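Local atomic coordinates of inositol polyphosphate multikinase alpha (Arabidopsis thaliana, PDB entry 4FRF), a protein that phosphorylates inositol phosphates with broad substrate specificity, using ATP to convert inositol 1,4,5-trisphosphate to the 1,3,4,5,6-pentakisphosphate. Residues S84-T94 with G120-Y129; L154-S162 with D173-Y181. One frame throughout, in Å; residues are numbered along the deposited sequence.

Overall arrangement
Contact 1 pairs two strands in the main antiparallel sheet, and its centre lies about 6 Å from the centre of the chain. Contact 2 joins the end of helix 149-158 to the short helix 177-180, with its centre about 16 Å from that point. The two contact centres are about 15 Å apart. They meet on the sheet face of Met-86 and Phe-126: Met-86 CB is 3.3 Å from Phe-159 CE1, and Phe-126 CE2 is 3.5 Å from Thr-155 CG2. Asp-87 and Lys-89 point to the other face; as part of the family signature they probably line the inositol phosphate site, which would put contact 2 on the far side of the sheet.

Contact 1 (S84-T94 with G120-Y129); sequences SVMDVKMGSRT and GFRISGFEVY
Strands 84-90 and 121-129 pair antiparallel within the main sheet, Val-85 against Glu-127 and Met-86 against Phe-126. The first strand and the turn after it carry Asp-87, Lys-89 and Gly-91 of the PxxxDxKxG signature of inositol phosphate kinases. In relatives this motif helps form the inositol phosphate site. Val-85 and Glu-127 are a hydrogen-bonded pair: Val-85 N lies 2.9 Å from Glu-127 O, and Glu-127 N lies 2.8 Å from Val-85 O. A classic beta bulge follows, where Ser-124 and Gly-125 both face Asp-87. Asp-87 N bonds to Gly-125 O at 2.8 Å, nearly straight at 167°. Ser-124 N bonds to Asp-87 O in the plane of that carbonyl. The carboxylate of Asp-87 lies beside the bulge, with OD2 near Ser-124 CB, and OD2 also makes a salt bridge to Arg-141.

On the other face Met-86 packs against helix 149-158, at Thr-155. Its CG is anti to the backbone N (chi1 178°), and the bend at chi3 (-93°) carries CE onto Ile-123 CG2 at 3.7 Å. Its CB meets Phe-126 CB at 3.6 Å. A serine in place of Met-86 would probably open a gap beside Ile-123 and Thr-155 and leave a hydroxyl in an apolar layer. Val-88 CG1 continues this layer against Phe-121 CD2.

Gly-91 N bonds to Gly-120 O where the strands part. Arg-122 is held by a salt bridge from NH2 to Asp-111. Its guanidinium has Lys-89 CD over one face and, at its edge, Thr-94 OG1, which lies 2.9 Å from NH2.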
loop_
_atom_site.group_PDB
_atom_site.type_symbol
_atom_site.label_atom_id
_atom_site.label_comp_id
_atom_site.label_asym_id
_atom_site.label_seq_id
_atom_site.Cartn_x
_atom_site.Cartn_y
_atom_site.Cartn_z
ATOM N N SER A 84 -7.435 27.947 2.000
ATOM C CA SER A 84 -6.852 27.231 0.867
ATOM C C SER A 84 -7.253 25.777 1.002
ATOM O O SER A 84 -7.241 25.234 2.103
ATOM C CB SER A 84 -5.328 27.341 0.876
ATOM O OG SER A 84 -4.892 28.685 0.743
ATOM N N VAL A 85 -7.601 25.147 -0.113
ATOM C CA VAL A 85 -8.079 23.759 -0.100
ATOM C C VAL A 85 -7.450 22.907 -1.235
ATOM O O VAL A 85 -7.125 23.429 -2.296
ATOM C CB VAL A 85 -9.632 23.710 -0.172
ATOM C CG1 VAL A 85 -10.118 24.405 -1.404
ATOM C CG2 VAL A 85 -10.123 22.284 -0.167
ATOM N N MET A 86 -7.241 21.613 -0.983
ATOM C CA MET A 86 -6.716 20.696 -2.026
ATOM C C MET A 86 -7.325 19.303 -1.972
ATOM O O MET A 86 -7.439 18.711 -0.906
ATOM C CB MET A 86 -5.191 20.575 -1.962
ATOM C CG MET A 86 -4.630 19.587 -2.994
ATOM S SD MET A 86 -2.936 19.057 -2.663
ATOM C CE MET A 86 -2.034 20.260 -3.630
ATOM N N ASP A 87 -7.656 18.756 -3.133
ATOM C CA ASP A 87 -8.265 17.444 -3.175
ATOM C C ASP A 87 -7.464 16.425 -3.993
ATOM O O ASP A 87 -7.279 16.581 -5.210
ATOM C CB ASP A 87 -9.715 17.520 -3.641
ATOM C CG ASP A 87 -9.843 17.654 -5.143
ATOM O OD1 ASP A 87 -9.479 18.722 -5.685
ATOM O OD2 ASP A 87 -10.357 16.705 -5.780
ATOM N N VAL A 88 -7.010 15.373 -3.299
ATOM C CA VAL A 88 -6.149 14.353 -3.864
ATOM C C VAL A 88 -6.863 13.018 -4.015
ATOM O O VAL A 88 -7.496 12.532 -3.079
ATOM C CB VAL A 88 -4.963 14.151 -2.983
ATOM C CG1 VAL A 88 -3.883 13.384 -3.723
ATOM C CG2 VAL A 88 -4.462 15.498 -2.516
ATOM N N LYS A 89 -6.742 12.427 -5.201
ATOM C CA LYS A 89 -7.311 11.121 -5.498
ATOM C C LYS A 89 -6.390 10.030 -4.986
ATOM O O LYS A 89 -5.302 9.811 -5.531
ATOM C CB LYS A 89 -7.484 10.974 -6.998
ATOM C CG LYS A 89 -8.763 10.305 -7.408
ATOM C CD LYS A 89 -9.482 11.133 -8.478
ATOM C CE LYS A 89 -10.894 10.631 -8.707
ATOM N NZ LYS A 89 -11.643 11.520 -9.632
ATOM N N MET A 90 -6.803 9.372 -3.912
ATOM C CA MET A 90 -6.009 8.316 -3.309
ATOM C C MET A 90 -6.202 7.007 -4.025
ATOM O O MET A 90 -7.333 6.583 -4.276
ATOM C CB MET A 90 -6.380 8.155 -1.856
ATOM C CG MET A 90 -5.770 9.203 -0.997
ATOM S SD MET A 90 -4.005 8.933 -0.893
ATOM C CE MET A 90 -3.446 10.564 -0.454
ATOM N N GLY A 91 -5.094 6.368 -4.375
ATOM C CA GLY A 91 -5.148 5.029 -4.928
ATOM C C GLY A 91 -4.111 4.743 -5.986
ATOM O O GLY A 91 -4.036 5.448 -7.001
ATOM N N SER A 92 -3.310 3.698 -5.731
ATOM C CA SER A 92 -2.362 3.129 -6.697
ATOM C C SER A 92 -3.035 2.812 -8.051
ATOM O O SER A 92 -2.397 2.857 -9.098
ATOM C CB SER A 92 -1.726 1.871 -6.099
ATOM O OG SER A 92 -0.592 1.437 -6.841
ATOM N N ARG A 93 -4.318 2.469 -8.002
ATOM C CA ARG A 93 -5.178 2.463 -9.184
ATOM C C ARG A 93 -6.493 3.137 -8.817
ATOM O O ARG A 93 -6.800 3.309 -7.644
ATOM C CB ARG A 93 -5.460 1.037 -9.641
ATOM C CG ARG A 93 -6.139 0.199 -8.573
ATOM C CD ARG A 93 -6.894 -0.980 -9.149
ATOM N NE ARG A 93 -7.693 -1.629 -8.115
ATOM C CZ ARG A 93 -7.226 -2.529 -7.254
ATOM N NH1 ARG A 93 -5.957 -2.942 -7.322
ATOM N NH2 ARG A 93 -8.034 -3.034 -6.335
ATOM N N THR A 94 -7.299 3.445 -9.815
ATOM C CA THR A 94 -8.558 4.126 -9.574
ATOM C C THR A 94 -9.740 3.158 -9.591
ATOM O O THR A 94 -10.678 3.297 -8.803
ATOM C CB THR A 94 -8.782 5.244 -10.603
ATOM O OG1 THR A 94 -8.068 6.411 -10.186
ATOM C CG2 THR A 94 -10.252 5.572 -10.742
ATOM N N GLY A 120 1.518 6.952 -5.086
ATOM C CA GLY A 120 0.250 6.447 -4.540
ATOM C C GLY A 120 -1.070 7.108 -5.012
ATOM O O GLY A 120 -2.156 6.577 -4.756
ATOM N N PHE A 121 -0.981 8.234 -5.725
ATOM C CA PHE A 121 -2.043 9.234 -5.657
ATOM C C PHE A 121 -2.030 10.248 -6.804
ATOM O O PHE A 121 -1.229 10.132 -7.733
ATOM C CB PHE A 121 -1.912 9.974 -4.357
ATOM C CG PHE A 121 -0.606 10.676 -4.204
ATOM C CD1 PHE A 121 0.493 10.017 -3.662
ATOM C CD2 PHE A 121 -0.477 12.009 -4.570
ATOM C CE1 PHE A 121 1.707 10.675 -3.490
ATOM C CE2 PHE A 121 0.713 12.683 -4.389
ATOM C CZ PHE A 121 1.819 12.010 -3.853
ATOM N N ARG A 122 -2.877 11.280 -6.696
ATOM C CA ARG A 122 -3.100 12.224 -7.799
ATOM C C ARG A 122 -3.767 13.539 -7.340
ATOM O O ARG A 122 -4.975 13.571 -7.077
ATOM C CB ARG A 122 -3.977 11.572 -8.863
ATOM C CG ARG A 122 -3.803 12.136 -10.254
ATOM C CD ARG A 122 -5.042 11.898 -11.142
ATOM N NE ARG A 122 -5.696 10.611 -10.909
ATOM C CZ ARG A 122 -6.645 10.097 -11.694
ATOM N NH1 ARG A 122 -7.043 10.741 -12.784
ATOM N NH2 ARG A 122 -7.194 8.931 -11.398
ATOM N N ILE A 123 -3.000 14.628 -7.301
ATOM C CA ILE A 123 -3.569 15.938 -7.001
ATOM C C ILE A 123 -4.590 16.330 -8.078
ATOM O O ILE A 123 -4.256 16.412 -9.261
ATOM C CB ILE A 123 -2.492 16.994 -6.910
ATOM C CG1 ILE A 123 -1.530 16.649 -5.791
ATOM C CG2 ILE A 123 -3.101 18.325 -6.654
ATOM C CD1 ILE A 123 -0.287 17.455 -5.814
ATOM N N SER A 124 -5.848 16.494 -7.664
ATOM C CA SER A 124 -6.971 16.636 -8.601
ATOM C C SER A 124 -7.329 18.093 -8.759
ATOM O O SER A 124 -8.003 18.493 -9.720
ATOM C CB SER A 124 -8.199 15.883 -8.088
ATOM O OG SER A 124 -8.101 14.495 -8.335
ATOM N N GLY A 125 -6.937 18.874 -7.768
ATOM C CA GLY A 125 -7.221 20.262 -7.759
ATOM C C GLY A 125 -6.864 20.850 -6.427
ATOM O O GLY A 125 -6.775 20.137 -5.421
ATOM N N PHE A 126 -6.628 22.156 -6.434
ATOM C CA PHE A 126 -6.442 22.920 -5.233
ATOM C C PHE A 126 -6.827 24.338 -5.531
ATOM O O PHE A 126 -7.065 24.681 -6.689
ATOM C CB PHE A 126 -4.987 22.855 -4.774
ATOM C CG PHE A 126 -4.006 23.472 -5.739
ATOM C CD1 PHE A 126 -3.618 24.784 -5.603
ATOM C CD2 PHE A 126 -3.400 22.707 -6.717
ATOM C CE1 PHE A 126 -2.689 25.337 -6.454
ATOM C CE2 PHE A 126 -2.473 23.268 -7.577
ATOM C CZ PHE A 126 -2.129 24.588 -7.444
ATOM N N GLU A 127 -6.966 25.137 -4.470
ATOM C CA GLU A 127 -7.187 26.579 -4.561
ATOM C C GLU A 127 -6.468 27.261 -3.392
ATOM O O GLU A 127 -6.610 26.855 -2.237
ATOM C CB GLU A 127 -8.676 26.900 -4.519
ATOM C CG GLU A 127 -8.986 28.394 -4.408
ATOM C CD GLU A 127 -10.458 28.671 -4.164
ATOM O OE1 GLU A 127 -11.074 27.870 -3.425
ATOM O OE2 GLU A 127 -10.991 29.692 -4.697
ATOM N N VAL A 128 -5.688 28.288 -3.698
ATOM C CA VAL A 128 -4.722 28.817 -2.741
ATOM C C VAL A 128 -4.756 30.349 -2.679
ATOM O O VAL A 128 -5.170 31.003 -3.632
ATOM C CB VAL A 128 -3.315 28.295 -3.070
ATOM C CG1 VAL A 128 -2.247 29.294 -2.676
ATOM C CG2 VAL A 128 -3.102 26.991 -2.384
ATOM N N TYR A 129 -4.352 30.920 -1.550
ATOM C CA TYR A 129 -4.546 32.359 -1.321
ATOM C C TYR A 129 -3.231 33.146 -1.170
ATOM O O TYR A 129 -2.691 33.272 -0.070
ATOM C CB TYR A 129 -5.468 32.578 -0.107
ATOM C CG TYR A 129 -5.620 34.018 0.319
ATOM C CD1 TYR A 129 -6.298 34.939 -0.480
ATOM C CD2 TYR A 129 -5.119 34.457 1.540
ATOM C CE1 TYR A 129 -6.421 36.255 -0.095
ATOM C CE2 TYR A 129 -5.253 35.783 1.937
ATOM C CZ TYR A 129 -5.899 36.669 1.117
ATOM O OH TYR A 129 -6.045 37.972 1.518
#

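Contact 2 (L154-S162 with D173-Y181); sequences LTLRKFVSS and DSAFASSVY
Val-160, just past helix 149-158, packs against helix 177-180 and the ring of Tyr-181. The contact joins the end of one helix to the start of another, with Phe-176 at the N-cap position of the second. Leu-156 and Phe-159 reach the main sheet at Met-86, and Leu-156 and Tyr-181 touch helix 249-265. The contact thus joins the loop before helix 177-180 to the layer covering that sheet face. Every side-chain atom of Val-160 meets something. CB lies over the first turn, 3.8 Å from Ala-177 N. With chi1 at -79°, CG1 is anti to the carbonyl carbon and meets both Val-180 CB and the face of Tyr-181. It makes a CH-pi contact 3.9 Å from the Tyr-181 ring centroid, 14° off the normal. CG2 reaches Tyr-181 CE1 at 3.7 Å and also touches Ala-177 CB.

The hydroxyl of Tyr-181 extends past Val-160 to the last turn of helix 149-158. Tyr-181 OH donates to Leu-156 O at 2.6 Å. It approaches in the carbonyl plane, on a lone pair, while the acceptor lies at the ring edge. This bond anchors the ring's end, and the methyl over its face probably limits its turning. Phe-159 CD2 also lies near the hydroxyl, and the Phe-159 ring meets Tyr-215 edge-to-face.

The backbones are joined by Phe-176 N, which donates to Val-160 O with an angle of 168° at the hydrogen. The Phe-176 ring lies along the 161-162 backbone. Its CE1 has Ser-161 O at the ring edge, and its CZ meets Ser-162 CB. At the exposed start of the first segment, Leu-154 CD1 lies 3.4 Å from Asp-173 OD2. Ser-161 OG turns back to the helix end. It bonds to Arg-157 O at 2.7 Å, from the face of that carbonyl opposite to Val-160 N.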
loop_
_atom_site.group_PDB
_atom_site.type_symbol
_atom_site.label_atom_id
_atom_site.label_comp_id
_atom_site.label_asym_id
_atom_site.label_seq_id
_atom_site.Cartn_x
_atom_site.Cartn_y
_atom_site.Cartn_z
ATOM N N LEU A 154 6.241 19.668 -6.141
ATOM C CA LEU A 154 6.232 21.126 -6.198
ATOM C C LEU A 154 4.864 21.667 -5.811
ATOM O O LEU A 154 4.751 22.567 -4.980
ATOM C CB LEU A 154 6.604 21.614 -7.599
ATOM C CG LEU A 154 6.645 23.130 -7.791
ATOM C CD1 LEU A 154 7.977 23.689 -7.323
ATOM C CD2 LEU A 154 6.397 23.483 -9.241
ATOM N N THR A 155 3.828 21.123 -6.432
ATOM C CA THR A 155 2.480 21.523 -6.124
ATOM C C THR A 155 2.199 21.411 -4.637
ATOM O O THR A 155 1.654 22.335 -4.028
ATOM C CB THR A 155 1.496 20.676 -6.856
ATOM O OG1 THR A 155 1.753 20.775 -8.257
ATOM C CG2 THR A 155 0.084 21.144 -6.560
ATOM N N LEU A 156 2.587 20.281 -4.051
ATOM C CA LEU A 156 2.349 20.034 -2.635
ATOM C C LEU A 156 3.076 21.029 -1.779
ATOM O O LEU A 156 2.797 21.152 -0.594
ATOM C CB LEU A 156 2.776 18.629 -2.252
ATOM C CG LEU A 156 1.754 17.541 -2.551
ATOM C CD1 LEU A 156 2.372 16.196 -2.305
ATOM C CD2 LEU A 156 0.544 17.718 -1.681
ATOM N N ARG A 157 4.033 21.721 -2.373
ATOM C CA ARG A 157 4.791 22.722 -1.651
ATOM C C ARG A 157 4.215 24.110 -1.915
ATOM O O ARG A 157 4.212 24.971 -1.035
ATOM C CB ARG A 157 6.263 22.666 -2.046
ATOM C CG ARG A 157 7.172 23.389 -1.076
ATOM C CD ARG A 157 8.577 23.468 -1.605
ATOM N NE ARG A 157 9.076 22.152 -1.976
ATOM C CZ ARG A 157 9.824 21.394 -1.184
ATOM N NH1 ARG A 157 10.165 21.833 0.027
ATOM N NH2 ARG A 157 10.240 20.198 -1.605
ATOM N N LYS A 158 3.731 24.317 -3.134
ATOM C CA LYS A 158 2.976 25.504 -3.442
ATOM C C LYS A 158 1.840 25.611 -2.446
ATOM O O LYS A 158 1.638 26.655 -1.816
ATOM C CB LYS A 158 2.404 25.413 -4.853
ATOM C CG LYS A 158 3.341 25.869 -5.958
ATOM C CD LYS A 158 2.702 25.622 -7.320
ATOM C CE LYS A 158 3.399 26.395 -8.423
ATOM N NZ LYS A 158 2.868 26.007 -9.761
ATOM N N PHE A 159 1.147 24.492 -2.250
ATOM C CA PHE A 159 -0.049 24.455 -1.419
ATOM C C PHE A 159 0.168 25.055 -0.022
ATOM O O PHE A 159 -0.794 25.422 0.654
ATOM C CB PHE A 159 -0.576 23.024 -1.314
ATOM C CG PHE A 159 -1.813 22.901 -0.484
ATOM C CD1 PHE A 159 -3.042 23.238 -1.004
ATOM C CD2 PHE A 159 -1.744 22.448 0.826
ATOM C CE1 PHE A 159 -4.189 23.158 -0.224
ATOM C CE2 PHE A 159 -2.888 22.366 1.610
ATOM C CZ PHE A 159 -4.109 22.719 1.081
ATOM N N VAL A 160 1.427 25.162 0.401
ATOM C CA VAL A 160 1.744 25.716 1.716
ATOM C C VAL A 160 2.676 26.917 1.641
ATOM O O VAL A 160 3.491 27.133 2.542
ATOM C CB VAL A 160 2.355 24.659 2.661
ATOM C CG1 VAL A 160 1.265 23.776 3.239
ATOM C CG2 VAL A 160 3.413 23.830 1.939
ATOM N N SER A 161 2.538 27.709 0.584
ATOM C CA SER A 161 3.330 28.930 0.443
ATOM C C SER A 161 2.445 30.187 0.465
ATOM O O SER A 161 1.227 30.104 0.326
ATOM C CB SER A 161 4.150 28.883 -0.846
ATOM O OG SER A 161 4.783 27.624 -0.992
ATOM N N SER A 162 3.065 31.348 0.646
ATOM C CA SER A 162 2.351 32.619 0.510
ATOM C C SER A 162 2.500 33.179 -0.905
ATOM O O SER A 162 1.822 34.123 -1.277
ATOM C CB SER A 162 2.843 33.635 1.537
ATOM O OG SER A 162 4.257 33.692 1.553
ATOM N N ASP A 173 9.306 28.956 -3.625
ATOM C CA ASP A 173 8.103 28.840 -2.791
ATOM C C ASP A 173 8.438 28.889 -1.302
ATOM O O ASP A 173 9.400 28.262 -0.860
ATOM C CB ASP A 173 7.371 27.536 -3.106
ATOM C CG ASP A 173 7.499 27.131 -4.564
ATOM O OD1 ASP A 173 7.490 28.024 -5.434
ATOM O OD2 ASP A 173 7.615 25.915 -4.839
ATOM N N SER A 174 7.596 29.559 -0.519
ATOM C CA SER A 174 7.839 29.687 0.926
ATOM C C SER A 174 7.257 28.514 1.752
ATOM O O SER A 174 7.134 27.365 1.259
ATOM C CB SER A 174 7.292 31.020 1.447
ATOM O OG SER A 174 6.207 31.470 0.654
ATOM N N ALA A 175 6.929 28.802 3.020
ATOM C CA ALA A 175 6.307 27.787 3.872
ATOM C C ALA A 175 5.336 28.316 4.945
ATOM O O ALA A 175 5.629 29.279 5.673
ATOM C CB ALA A 175 7.379 26.893 4.515
ATOM N N PHE A 176 4.118 27.781 4.889
ATOM C CA PHE A 176 3.306 27.540 6.068
ATOM C C PHE A 176 3.421 26.030 6.370
ATOM O O PHE A 176 2.585 25.447 7.075
ATOM C CB PHE A 176 1.839 27.889 5.802
ATOM C CG PHE A 176 1.615 29.293 5.316
ATOM C CD1 PHE A 176 1.131 29.526 4.031
ATOM C CD2 PHE A 176 1.796 30.377 6.167
ATOM C CE1 PHE A 176 0.887 30.813 3.584
ATOM C CE2 PHE A 176 1.530 31.682 5.731
ATOM C CZ PHE A 176 1.080 31.897 4.441
ATOM N N ALA A 177 4.443 25.402 5.777
ATOM C CA ALA A 177 4.646 23.963 5.867
ATOM C C ALA A 177 4.733 23.505 7.310
ATOM O O ALA A 177 4.106 22.522 7.705
ATOM C CB ALA A 177 5.886 23.570 5.119
ATOM N N SER A 178 5.477 24.245 8.111
ATOM C CA SER A 178 5.627 23.902 9.508
ATOM C C SER A 178 4.314 23.975 10.338
ATOM O O SER A 178 4.216 23.363 11.395
ATOM C CB SER A 178 6.730 24.750 10.142
ATOM O OG SER A 178 6.624 24.749 11.550
ATOM N N SER A 179 3.312 24.708 9.866
ATOM C CA SER A 179 2.072 24.847 10.659
ATOM C C SER A 179 0.840 24.200 10.024
ATOM O O SER A 179 -0.137 23.921 10.703
ATOM C CB SER A 179 1.793 26.303 11.005
ATOM O OG SER A 179 1.927 27.101 9.860
ATOM N N VAL A 180 0.899 23.936 8.730
ATOM C CA VAL A 180 -0.137 23.145 8.100
ATOM C C VAL A 180 0.226 21.657 8.147
ATOM O O VAL A 180 -0.547 20.835 8.648
ATOM C CB VAL A 180 -0.358 23.566 6.652
ATOM C CG1 VAL A 180 -1.345 22.637 5.986
ATOM C CG2 VAL A 180 -0.852 24.971 6.596
ATOM N N TYR A 181 1.407 21.314 7.633
ATOM C CA TYR A 181 1.802 19.919 7.507
ATOM C C TYR A 181 2.311 19.410 8.842
ATOM O O TYR A 181 1.829 18.402 9.368
ATOM C CB TYR A 181 2.888 19.767 6.437
ATOM C CG TYR A 181 2.386 19.885 5.008
ATOM C CD1 TYR A 181 3.253 20.211 3.973
ATOM C CD2 TYR A 181 1.048 19.670 4.694
ATOM C CE1 TYR A 181 2.805 20.303 2.663
ATOM C CE2 TYR A 181 0.596 19.758 3.385
ATOM C CZ TYR A 181 1.484 20.072 2.377
ATOM O OH TYR A 181 1.047 20.144 1.080
#